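Local coordinates for protein 3-polyprenyl-4-hydroxybenzoate decarboxylase and related decarboxylases (Pelotomaculum thermopropionicum, PDB 6H6X) that interconverts 2,5-furandicarboxylic acid and 2-furoic acid by decarboxylation and carboxylation, using prenylated FMN held with manganese and potassium ions, at residues G144-S149 with D209-A214; I137-D142 with D231-A236; V148-L153 with A199-T204; V90-V95 with L222-C227. The protein carries 8 engineered substitutions. All blocks are in the same frame, centred on the assembly; numbering follows the deposited sequence.

Contact 1 (G144-S149 with D209-A214); sequences GVRNVS and DELEIA. With MN (manganese (II) ion), chain H; K (potassium ion), chain G; 4LU (1-deoxy-5-O-phosphono-1-(3,3,4,5-tetramethyl-9,11-dioxo-2,3,8,9,10,11-hexahydro-7H-quinolino[1,8-fg]pteridin-12-ium-7-y l)-D-ribitol), chain I.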
# COMPACT_ATOMS: atom_id res chain seq x y z
N GLY B 144 -7.55 42.00 19.95
CA GLY B 144 -6.56 41.46 20.90
C GLY B 144 -6.46 39.94 21.06
O GLY B 144 -5.64 39.48 21.82
N VAL B 145 -7.28 39.16 20.37
CA VAL B 145 -7.19 37.71 20.49
C VAL B 145 -5.90 37.12 19.86
O VAL B 145 -5.35 37.66 18.88
CB VAL B 145 -8.43 36.99 19.88
CG1 VAL B 145 -9.70 37.41 20.63
CG2 VAL B 145 -8.53 37.22 18.36
N ARG B 146 -5.43 36.02 20.45
CA ARG B 146 -4.21 35.36 20.04
C ARG B 146 -4.49 34.20 19.08
O ARG B 146 -5.43 33.42 19.30
CB ARG B 146 -3.50 34.82 21.27
CG ARG B 146 -2.08 34.36 20.99
CD ARG B 146 -1.29 34.39 22.29
NE ARG B 146 -1.92 33.55 23.30
CZ ARG B 146 -1.65 33.59 24.61
NH1 ARG B 146 -0.75 34.40 25.11
NH2 ARG B 146 -2.27 32.75 25.41
N ASN B 147 -3.66 34.08 18.04
CA ASN B 147 -3.68 32.97 17.11
C ASN B 147 -2.28 32.37 16.91
O ASN B 147 -1.29 33.08 16.95
CB ASN B 147 -4.21 33.46 15.76
CG ASN B 147 -4.64 32.32 14.83
OD1 ASN B 147 -5.74 31.77 14.98
ND2 ASN B 147 -3.78 31.99 13.82
N VAL B 148 -2.23 31.07 16.65
CA VAL B 148 -1.01 30.37 16.32
C VAL B 148 -1.24 29.61 14.98
O VAL B 148 -2.25 28.98 14.80
CB VAL B 148 -0.66 29.37 17.41
CG1 VAL B 148 0.68 28.71 17.16
CG2 VAL B 148 -0.76 30.05 18.79
N SER B 149 -0.27 29.69 14.09
CA SER B 149 -0.24 28.91 12.85
C SER B 149 1.21 28.66 12.42
O SER B 149 2.15 29.28 12.95
CB SER B 149 -1.00 29.68 11.73
OG SER B 149 -0.69 31.08 11.76
N ASP B 209 -7.68 30.53 20.95
CA ASP B 209 -6.24 30.63 21.06
C ASP B 209 -5.69 29.21 21.03
O ASP B 209 -5.93 28.38 21.92
CB ASP B 209 -5.91 31.37 22.36
CG ASP B 209 -4.43 31.41 22.68
OD1 ASP B 209 -3.60 30.93 21.88
OD2 ASP B 209 -4.09 31.94 23.76
N GLU B 210 -4.94 28.91 19.97
CA GLU B 210 -4.34 27.57 19.88
C GLU B 210 -3.35 27.25 20.98
O GLU B 210 -3.16 26.07 21.27
CB GLU B 210 -3.73 27.33 18.52
CG GLU B 210 -4.80 27.26 17.46
CD GLU B 210 -5.05 28.58 16.75
OE1 GLU B 210 -4.75 29.69 17.28
OE2 GLU B 210 -5.53 28.46 15.61
N LEU B 211 -2.77 28.23 21.64
CA LEU B 211 -1.89 27.90 22.82
C LEU B 211 -2.71 27.31 23.99
O LEU B 211 -2.22 26.46 24.72
CB LEU B 211 -1.11 29.14 23.28
CG LEU B 211 -0.12 29.72 22.28
CD1 LEU B 211 0.64 30.88 22.93
CD2 LEU B 211 0.88 28.69 21.75
N GLU B 212 -3.96 27.72 24.10
CA GLU B 212 -4.91 27.16 25.08
C GLU B 212 -5.37 25.77 24.72
O GLU B 212 -5.56 24.92 25.60
CB GLU B 212 -6.11 28.12 25.25
CG GLU B 212 -5.65 29.42 25.87
CD GLU B 212 -6.76 30.39 26.24
OE1 GLU B 212 -7.90 30.29 25.73
OE2 GLU B 212 -6.46 31.31 27.03
N ILE B 213 -5.46 25.50 23.43
CA ILE B 213 -5.69 24.14 22.98
C ILE B 213 -4.49 23.26 23.36
O ILE B 213 -4.64 22.17 23.91
CB ILE B 213 -6.00 24.10 21.48
CG1 ILE B 213 -7.31 24.86 21.20
CG2 ILE B 213 -6.18 22.66 21.01
CD1 ILE B 213 -7.51 25.23 19.75
N ALA B 214 -3.29 23.75 23.11
CA ALA B 214 -2.09 23.00 23.49
C ALA B 214 -2.06 22.73 24.98
O ALA B 214 -1.73 21.64 25.39
CB ALA B 214 -0.84 23.79 23.09
MN MN H . -6.69 30.17 14.53
K K G . -4.27 27.39 13.57
C9 4LU I . 1.38 23.78 8.24
C8 4LU I . 2.45 22.89 8.57
C7 4LU I . 3.68 22.91 7.91
C10 4LU I . 0.70 26.75 6.04
C6 4LU I . 3.79 23.75 6.65
N3 4LU I . 1.36 29.21 4.90
C2 4LU I . 0.12 29.02 5.46
C13 4LU I . 6.23 22.96 5.74
C5 4LU I . 5.08 23.94 5.80
C1 4LU I . 3.79 25.45 4.34
O2 4LU I . -0.72 29.98 5.47
N1 4LU I . -0.20 27.82 6.03
C4 4LU I . 2.31 28.23 4.87
O4 4LU I . 3.44 28.45 4.36
C4A 4LU I . 1.98 26.89 5.47
N5 4LU I . 2.93 25.81 5.51
C3 4LU I . 4.98 24.90 4.67
C12 4LU I . 5.82 24.97 6.70
C5A 4LU I . 2.75 24.76 6.45
C7M 4LU I . 4.78 21.92 8.30
C8M 4LU I . 2.16 21.96 9.72
C9A 4LU I . 1.45 24.70 7.17
N10 4LU I . 0.37 25.52 6.67
C1' 4LU I . -0.99 25.40 7.19
C2' 4LU I . -1.35 26.25 8.43
O2' 4LU I . -0.34 26.24 9.45
C3' 4LU I . -2.61 25.65 9.04
O3' 4LU I . -3.60 25.47 8.02
C4' 4LU I . -3.14 26.49 10.21
O4' 4LU I . -4.05 25.77 11.10
C5' 4LU I . -3.87 27.77 9.81
O5' 4LU I . -4.22 28.29 11.12
P 4LU I . -5.37 29.41 11.35
O2P 4LU I . -5.27 29.85 12.82
O3P 4LU I . -4.99 30.60 10.42
O1P 4LU I . -6.68 28.68 11.04
O HOH W 1 -7.67 28.18 13.64
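Arg146 grips Asp209 side-on, with two nitrogens on a single oxygen: NE lies 2.7 Å and NH2 2.6 Å from Asp209 OD2. That oxygen sits near the guanidinium plane, although the carboxylate itself is turned 61° from it. Asp209 OD1 is used as well, capping the helix by accepting Leu211 N at 2.8 Å. Arg146 NH1 serves a second carboxylate, Glu233, and Leu211 CD1 lies over one guanidinium face. A leucine in place of Arg146 would probably leave the buried Asp209 and Glu233 without the cation they share. Further along, Glu210 bends at chi2 (95°) and divides its oxygens: OE1 takes Val148 N at 2.9 Å in a nearly straight bond (163°), from above the carboxylate plane, while OE2 binds both manganese (2.3 Å) and potassium. Asn147 gives OD1 to the manganese and ND2 to the cofactor phosphate, 2.8 Å from O2P; His169 is a further manganese ligand, and Val148 O binds the potassium. Val148 CG2 packs on Leu211. Strand 146-157 thus lies between strand 130-139, its antiparallel neighbour, and the first turn of helix 210-217, whose Leu211 continues onto Leu224 of strand 223-226.

Contact 2 (I137-D142 with D231-A236); sequences IARDPD and DVEVPA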
# COMPACT_ATOMS: atom_id res chain seq x y z
N ILE B 137 3.09 33.10 16.50
CA ILE B 137 2.13 33.60 17.46
C ILE B 137 1.91 35.09 17.16
O ILE B 137 2.85 35.84 17.04
CB ILE B 137 2.66 33.39 18.89
CG1 ILE B 137 2.89 31.92 19.13
CG2 ILE B 137 1.70 33.92 19.94
CD1 ILE B 137 4.00 31.65 20.12
N ALA B 138 0.66 35.48 17.03
CA ALA B 138 0.30 36.89 16.83
C ALA B 138 -1.04 37.25 17.50
O ALA B 138 -1.85 36.37 17.87
CB ALA B 138 0.25 37.20 15.35
N ARG B 139 -1.26 38.56 17.69
CA ARG B 139 -2.53 39.05 18.22
C ARG B 139 -3.27 39.94 17.22
O ARG B 139 -2.66 40.67 16.45
CB ARG B 139 -2.33 39.80 19.53
CG ARG B 139 -2.09 38.86 20.71
CD ARG B 139 -2.05 39.59 22.06
NE ARG B 139 -1.84 38.64 23.17
CZ ARG B 139 -2.81 37.97 23.81
NH1 ARG B 139 -4.09 38.14 23.52
NH2 ARG B 139 -2.50 37.11 24.77
N ASP B 140 -4.60 39.88 17.26
CA ASP B 140 -5.46 40.72 16.43
C ASP B 140 -5.25 42.17 16.92
O ASP B 140 -5.42 42.48 18.11
CB ASP B 140 -6.92 40.27 16.57
CG ASP B 140 -7.87 40.93 15.57
OD1 ASP B 140 -7.91 42.17 15.53
OD2 ASP B 140 -8.63 40.23 14.85
N PRO B 141 -4.80 43.05 16.02
CA PRO B 141 -4.51 44.41 16.47
C PRO B 141 -5.74 45.24 16.95
O PRO B 141 -5.54 46.22 17.65
CB PRO B 141 -3.81 45.03 15.25
CG PRO B 141 -4.38 44.30 14.08
CD PRO B 141 -4.68 42.90 14.56
N ASP B 142 -6.97 44.83 16.60
CA ASP B 142 -8.21 45.48 17.11
C ASP B 142 -8.89 44.72 18.26
O ASP B 142 -9.24 45.33 19.25
CB ASP B 142 -9.25 45.70 15.99
CG ASP B 142 -8.73 46.59 14.85
OD1 ASP B 142 -7.80 47.41 15.07
OD2 ASP B 142 -9.25 46.46 13.71
N ASP B 231 5.08 42.71 21.93
CA ASP B 231 4.06 42.41 22.94
C ASP B 231 3.32 41.12 22.58
O ASP B 231 2.14 41.11 22.20
CB ASP B 231 3.10 43.59 23.07
CG ASP B 231 2.13 43.44 24.25
OD1 ASP B 231 2.45 42.77 25.25
OD2 ASP B 231 1.02 44.02 24.14
N VAL B 232 4.06 40.02 22.69
CA VAL B 232 3.61 38.70 22.31
C VAL B 232 4.16 37.75 23.37
O VAL B 232 5.18 38.04 23.98
CB VAL B 232 4.20 38.30 20.92
CG1 VAL B 232 3.59 37.03 20.41
CG2 VAL B 232 4.03 39.40 19.88
N GLU B 233 3.51 36.61 23.55
CA GLU B 233 3.91 35.58 24.49
C GLU B 233 4.41 34.35 23.71
O GLU B 233 3.90 34.05 22.61
CB GLU B 233 2.70 35.20 25.37
CG GLU B 233 2.08 36.36 26.16
CD GLU B 233 1.22 37.29 25.31
OE1 GLU B 233 0.34 36.82 24.51
OE2 GLU B 233 1.43 38.52 25.38
N VAL B 234 5.43 33.67 24.25
CA VAL B 234 6.04 32.49 23.58
C VAL B 234 6.26 31.39 24.60
O VAL B 234 6.36 31.70 25.76
CB VAL B 234 7.38 32.80 22.89
CG1 VAL B 234 7.18 33.79 21.75
CG2 VAL B 234 8.43 33.29 23.86
N PRO B 235 6.29 30.11 24.18
CA PRO B 235 6.54 29.02 25.15
C PRO B 235 7.91 29.15 25.82
O PRO B 235 8.91 29.32 25.16
CB PRO B 235 6.43 27.77 24.31
CG PRO B 235 5.59 28.15 23.16
CD PRO B 235 5.97 29.57 22.84
N ALA B 236 7.90 29.15 27.15
CA ALA B 236 9.11 29.36 27.98
C ALA B 236 10.17 28.33 27.69
O ALA B 236 11.38 28.64 27.69
CB ALA B 236 8.75 29.31 29.48
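The outer strand 233-235 of the small three-stranded mixed sheet lies edge-on over Ile137 and Arg139 of strand 130-139, in the large antiparallel sheet. The short axes run 7.9 Å apart at 158°, and no backbone hydrogen bond joins them; side chains of one strand meet side chains and backbone of the other. Ile137 is the apolar half of the contact. With chi1 at -60° its two branches diverge: CG2, anti to the backbone N, rests 3.7 Å from Val232 CG1, whereas CD1 reaches the other way, 4.0 Å from Pro235 CD and close to Val234 CG1. Between them Glu233 O lies 3.5 Å from Ile137 CD1. The polar half is Arg139, extended from CG to NE, which meets Glu233 side-on. The two side chains cross at about a right angle, with guanidinium and carboxylate planes 55° apart. Both nitrogens bind one oxygen: Arg139 NE is 3.1 Å from Glu233 OE1, on its syn side, and Arg139 NH2 is 2.9 Å from Glu233 OE1, coming from above the carboxylate plane. The same oxygen also receives Arg146, while Glu233 OE2 pairs with Lys226, so the surrounding cations probably favour the ionised carboxylate. Arg139 NH1 bonds to Gly144 O, tying the side chain to the connection between strands 130-139 and 146-157. The arrangement is that of an edge strand of a small mixed sheet set across side chains of the large antiparallel sheet, within the Rift-related, FMN-binding domain of the UbiD family.

Contact 3 (V148-L153 with A199-T204); sequences VSIHRL and ASQATT. With K (potassium ion), chain G; 4LU (1-deoxy-5-O-phosphono-1-(3,3,4,5-tetramethyl-9,11-dioxo-2,3,8,9,10,11-hexahydro-7H-quinolino[1,8-fg]pteridin-12-ium-7-y l)-D-ribitol), chain I.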
# COMPACT_ATOMS: atom_id res chain seq x y z
N VAL B 148 -2.23 31.07 16.65
CA VAL B 148 -1.01 30.37 16.32
C VAL B 148 -1.24 29.61 14.98
O VAL B 148 -2.25 28.98 14.80
CB VAL B 148 -0.66 29.37 17.41
CG1 VAL B 148 0.68 28.71 17.16
CG2 VAL B 148 -0.76 30.05 18.79
N SER B 149 -0.27 29.69 14.09
CA SER B 149 -0.24 28.91 12.85
C SER B 149 1.21 28.66 12.42
O SER B 149 2.15 29.28 12.95
CB SER B 149 -1.00 29.68 11.73
OG SER B 149 -0.69 31.08 11.76
N ILE B 150 1.40 27.77 11.44
CA ILE B 150 2.73 27.48 10.94
C ILE B 150 2.80 27.94 9.49
O ILE B 150 1.98 27.54 8.67
CB ILE B 150 3.05 25.97 11.03
CG1 ILE B 150 3.13 25.55 12.49
CG2 ILE B 150 4.38 25.64 10.30
CD1 ILE B 150 3.48 24.07 12.68
N HIS B 151 3.82 28.73 9.19
CA HIS B 151 4.07 29.30 7.84
C HIS B 151 5.51 29.02 7.46
O HIS B 151 6.42 29.06 8.31
CB HIS B 151 3.81 30.83 7.84
CG HIS B 151 2.44 31.16 8.31
ND1 HIS B 151 1.38 31.34 7.44
CD2 HIS B 151 1.91 31.22 9.55
CE1 HIS B 151 0.27 31.53 8.13
NE2 HIS B 151 0.56 31.44 9.42
N ARG B 152 5.72 28.66 6.19
CA ARG B 152 7.08 28.61 5.68
C ARG B 152 7.66 30.02 5.66
O ARG B 152 6.97 30.99 5.36
CB ARG B 152 7.12 27.95 4.32
CG ARG B 152 6.62 28.80 3.17
CD ARG B 152 6.55 28.00 1.89
NE ARG B 152 6.33 28.87 0.74
CZ ARG B 152 5.60 28.60 -0.34
NH1 ARG B 152 4.94 27.44 -0.50
NH2 ARG B 152 5.52 29.52 -1.29
N LEU B 153 8.93 30.13 6.05
CA LEU B 153 9.62 31.39 6.10
C LEU B 153 10.92 31.24 5.29
O LEU B 153 11.78 30.42 5.59
CB LEU B 153 9.93 31.73 7.54
CG LEU B 153 8.68 31.85 8.39
CD1 LEU B 153 8.94 31.48 9.81
CD2 LEU B 153 8.15 33.25 8.30
N ALA B 199 -1.50 21.28 18.11
CA ALA B 199 -2.47 22.35 18.43
C ALA B 199 -2.46 23.52 17.49
O ALA B 199 -3.51 24.14 17.28
CB ALA B 199 -2.27 22.85 19.84
N SER B 200 -1.31 23.86 16.91
CA SER B 200 -1.23 24.97 15.98
C SER B 200 -1.97 24.72 14.66
O SER B 200 -2.16 25.67 13.88
CB SER B 200 0.24 25.27 15.64
OG SER B 200 0.76 24.26 14.76
N GLN B 201 -2.32 23.47 14.38
CA GLN B 201 -3.08 23.07 13.19
C GLN B 201 -4.59 22.96 13.41
O GLN B 201 -5.30 22.59 12.50
CB GLN B 201 -2.51 21.73 12.68
CG GLN B 201 -1.04 21.84 12.33
CD GLN B 201 -0.82 22.96 11.31
OE1 GLN B 201 -0.27 24.06 11.61
NE2 GLN B 201 -1.30 22.70 10.10
N ALA B 202 -5.09 23.23 14.60
CA ALA B 202 -6.56 23.32 14.79
C ALA B 202 -7.18 24.41 13.91
O ALA B 202 -6.69 25.57 13.82
CB ALA B 202 -6.93 23.57 16.24
N THR B 203 -8.25 24.00 13.24
CA THR B 203 -9.05 24.87 12.39
C THR B 203 -10.26 25.20 13.25
O THR B 203 -11.05 24.31 13.59
CB THR B 203 -9.46 24.16 11.08
OG1 THR B 203 -8.31 23.55 10.47
CG2 THR B 203 -10.12 25.15 10.10
N THR B 204 -10.37 26.46 13.63
CA THR B 204 -11.41 26.91 14.55
C THR B 204 -12.06 28.16 14.01
O THR B 204 -11.60 28.75 13.01
CB THR B 204 -10.85 27.22 15.95
OG1 THR B 204 -10.23 28.53 15.95
CG2 THR B 204 -9.85 26.13 16.42
K K G . -4.27 27.39 13.57
C9 4LU I . 1.38 23.78 8.24
C8 4LU I . 2.45 22.89 8.57
C7 4LU I . 3.68 22.91 7.91
C10 4LU I . 0.70 26.75 6.04
C6 4LU I . 3.79 23.75 6.65
N3 4LU I . 1.36 29.21 4.90
C2 4LU I . 0.12 29.02 5.46
C13 4LU I . 6.23 22.96 5.74
C5 4LU I . 5.08 23.94 5.80
C1 4LU I . 3.79 25.45 4.34
O2 4LU I . -0.72 29.98 5.47
N1 4LU I . -0.20 27.82 6.03
C4 4LU I . 2.31 28.23 4.87
O4 4LU I . 3.44 28.45 4.36
C4A 4LU I . 1.98 26.89 5.47
N5 4LU I . 2.93 25.81 5.51
C3 4LU I . 4.98 24.90 4.67
C12 4LU I . 5.82 24.97 6.70
C5A 4LU I . 2.75 24.76 6.45
C7M 4LU I . 4.78 21.92 8.30
C8M 4LU I . 2.16 21.96 9.72
C9A 4LU I . 1.45 24.70 7.17
N10 4LU I . 0.37 25.52 6.67
C1' 4LU I . -0.99 25.40 7.19
C2' 4LU I . -1.35 26.25 8.43
O2' 4LU I . -0.34 26.24 9.45
C3' 4LU I . -2.61 25.65 9.04
O3' 4LU I . -3.60 25.47 8.02
C4' 4LU I . -3.14 26.49 10.21
O4' 4LU I . -4.05 25.77 11.10
C5' 4LU I . -3.87 27.77 9.81
O5' 4LU I . -4.22 28.29 11.12
P 4LU I . -5.37 29.41 11.35
O2P 4LU I . -5.27 29.85 12.82
O3P 4LU I . -4.99 30.60 10.42
O1P 4LU I . -6.68 28.68 11.04
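Ile150 keeps CG1 beside its backbone N (chi1 -66°) and runs straight on, which carries CD1 to 3.4 Å from Ser200 OG; that hydroxyl is hydrogen-bonded to Leu197 O in the preceding helix. The other branch of Ile150 turns to the cofactor, CG2 lying 3.7 Å from C7 of its dimethylated ring. Gln201 starts away from the strand but bends at chi2 (-56°), bringing CD within 3.5 Å of the cofactor methyl C8M. Replacing Gln201 by an alanine would probably open a gap beside this methyl and leave the ring edge and ribityl chain less firmly enclosed. Backbone oxygens of both segments converge on potassium: Val148 O and Ser200 O approach to 3.4 Å because both bind the ion, Ser200 O at 2.7 Å, and the type I turn from Ala199 to Ala202 adds Ala202 O. Along the strand, Ile150 N reaches the ribityl O2' at 3.1 Å and Arg152 N the flavin O4 at 2.9 Å, while Ser149 OG and His151 NE2 share a hydrogen bond. No hydrogen bond joins the two segments directly; ion and cofactor bridge them, and the potassium charge probably offsets the mutual repulsion of the gathered oxygens.

Contact 4 (V90-V95 with L222-C227); sequences VPCRLV and LELVKC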
# COMPACT_ATOMS: atom_id res chain seq x y z
N VAL B 90 -7.81 25.58 27.75
CA VAL B 90 -7.35 25.72 29.14
C VAL B 90 -6.35 26.87 29.18
O VAL B 90 -5.44 26.88 28.38
CB VAL B 90 -6.67 24.41 29.59
CG1 VAL B 90 -5.73 24.60 30.77
CG2 VAL B 90 -7.72 23.36 29.92
N PRO B 91 -6.51 27.83 30.10
CA PRO B 91 -5.53 28.93 30.10
C PRO B 91 -4.06 28.50 30.28
O PRO B 91 -3.75 27.49 30.91
CB PRO B 91 -5.98 29.81 31.28
CG PRO B 91 -7.47 29.62 31.31
CD PRO B 91 -7.69 28.17 30.93
N CYS B 92 -3.19 29.28 29.66
CA CYS B 92 -1.74 29.15 29.81
C CYS B 92 -1.32 29.96 31.02
O CYS B 92 -2.02 30.90 31.43
CB CYS B 92 -1.03 29.69 28.55
SG CYS B 92 -1.38 28.71 27.08
N ARG B 93 -0.17 29.59 31.56
CA ARG B 93 0.41 30.27 32.68
C ARG B 93 1.58 31.15 32.22
O ARG B 93 2.55 30.64 31.65
CB ARG B 93 0.92 29.19 33.62
CG ARG B 93 1.42 29.68 34.98
CD ARG B 93 2.30 28.63 35.69
NE ARG B 93 1.89 28.38 37.07
CZ ARG B 93 0.81 27.67 37.43
NH1 ARG B 93 -0.01 27.12 36.52
NH2 ARG B 93 0.54 27.50 38.72
N LEU B 94 1.51 32.47 32.44
CA LEU B 94 2.66 33.35 32.36
C LEU B 94 3.65 33.08 33.48
O LEU B 94 3.29 32.80 34.57
CB LEU B 94 2.26 34.80 32.34
CG LEU B 94 3.40 35.74 31.86
CD1 LEU B 94 3.66 35.53 30.39
CD2 LEU B 94 3.18 37.21 32.19
N VAL B 95 4.93 33.13 33.16
CA VAL B 95 6.00 32.66 34.01
C VAL B 95 7.08 33.73 33.92
O VAL B 95 7.07 34.56 33.02
CB VAL B 95 6.39 31.25 33.52
CG1 VAL B 95 7.82 31.10 33.03
CG2 VAL B 95 5.89 30.17 34.43
N LEU B 222 0.56 25.05 29.64
CA LEU B 222 1.72 25.47 28.90
C LEU B 222 2.24 26.76 29.53
O LEU B 222 1.47 27.68 29.80
CB LEU B 222 1.32 25.67 27.44
CG LEU B 222 2.38 26.07 26.46
CD1 LEU B 222 3.42 24.96 26.32
CD2 LEU B 222 1.66 26.38 25.14
N GLU B 223 3.54 26.81 29.77
CA GLU B 223 4.17 27.96 30.41
C GLU B 223 4.70 28.90 29.34
O GLU B 223 5.38 28.46 28.43
CB GLU B 223 5.25 27.49 31.40
CG GLU B 223 4.61 26.70 32.55
CD GLU B 223 5.56 26.20 33.64
OE1 GLU B 223 6.78 26.48 33.59
OE2 GLU B 223 5.05 25.52 34.57
N LEU B 224 4.30 30.19 29.44
CA LEU B 224 4.62 31.21 28.51
C LEU B 224 5.45 32.26 29.18
O LEU B 224 5.42 32.41 30.40
CB LEU B 224 3.39 31.85 27.95
CG LEU B 224 2.44 30.94 27.24
CD1 LEU B 224 1.27 31.78 26.68
CD2 LEU B 224 3.12 30.15 26.14
N VAL B 225 6.17 33.01 28.36
CA VAL B 225 6.96 34.14 28.79
C VAL B 225 6.81 35.28 27.77
O VAL B 225 6.50 35.03 26.60
CB VAL B 225 8.42 33.69 29.01
CG1 VAL B 225 9.03 33.15 27.71
CG2 VAL B 225 9.24 34.86 29.52
N LYS B 226 6.98 36.52 28.22
CA LYS B 226 6.88 37.68 27.34
C LYS B 226 8.11 37.78 26.49
O LYS B 226 9.21 37.48 26.97
CB LYS B 226 6.80 39.00 28.13
CG LYS B 226 5.58 39.23 28.97
CD LYS B 226 4.26 39.26 28.21
CE LYS B 226 4.09 40.52 27.44
NZ LYS B 226 2.65 40.57 26.99
N CYS B 227 7.93 38.26 25.27
CA CYS B 227 9.03 38.57 24.35
C CYS B 227 9.75 39.84 24.74
O CYS B 227 9.20 40.69 25.42
CB CYS B 227 8.48 38.72 22.93
SG CYS B 227 8.05 37.10 22.21
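Arg93 O receives Leu224 N at 2.9 Å in an almost straight bond (171°), and the CA-H of Glu223 closes on the same oxygen, with Glu223 CA 3.4 Å away. One step on, Leu224 O is approached by two groups in the same manner: Val95 N at 2.9 Å, through a weak, bent bond (127°), and Leu94 CA at 3.5 Å. One step back, Arg93 N donates to Leu222 O at 3.1 Å. Leu224 thus uses its N and O on residues flanking Leu94, the pattern of a parallel pair. Cys92 and Leu224 carry the apolar packing, Cys92 CB standing 3.6 Å from Leu224 CD1, with the sulfur beside Leu222 CB; Leu211 and Ser215 of helix 210-217 lie against Cys92. Leu94 points to the same face as Leu224. Its CG is anti to the backbone N (chi1 -164°), which lays CD1 along the neighbouring strand, 3.6 Å from Leu224 O. On the other face Arg93 and Glu223 stand next to each other without a salt bridge, their nearest charged atoms, Arg93 NE and Glu223 OE2, being 4.9 Å apart. Strand 223-226 pairs on its far side with 233-235, antiparallel, through Val225 and Val234. The result is a three-stranded mixed sheet with 93-94 as its parallel edge, a pairing that joins residues more than 120 positions apart.

Contacts 1, 2 and 3 are buried, contact 4 only partly. Contacts 1 and 3 lie nearest the chain centre, share Val148, Ser149 and strand 146-157, and both hold the potassium ion and the cofactor; contact 1 adds manganese and a helix cap, contact 3 the turn beside the ribityl chain. Contacts 2 and 4 share the small mixed sheet. Contact 1 combines metal ligation with a salt bridge, contact 3 relies on ion and cofactor, contact 2 on a salt bridge and apolar packing, contact 4 on backbone pairing. A chain of salt bridges runs from Arg146 of contact 1 to Glu233 of contact 2 and on to Lys226 of contact 4, whereas contacts 3 and 4 do not touch.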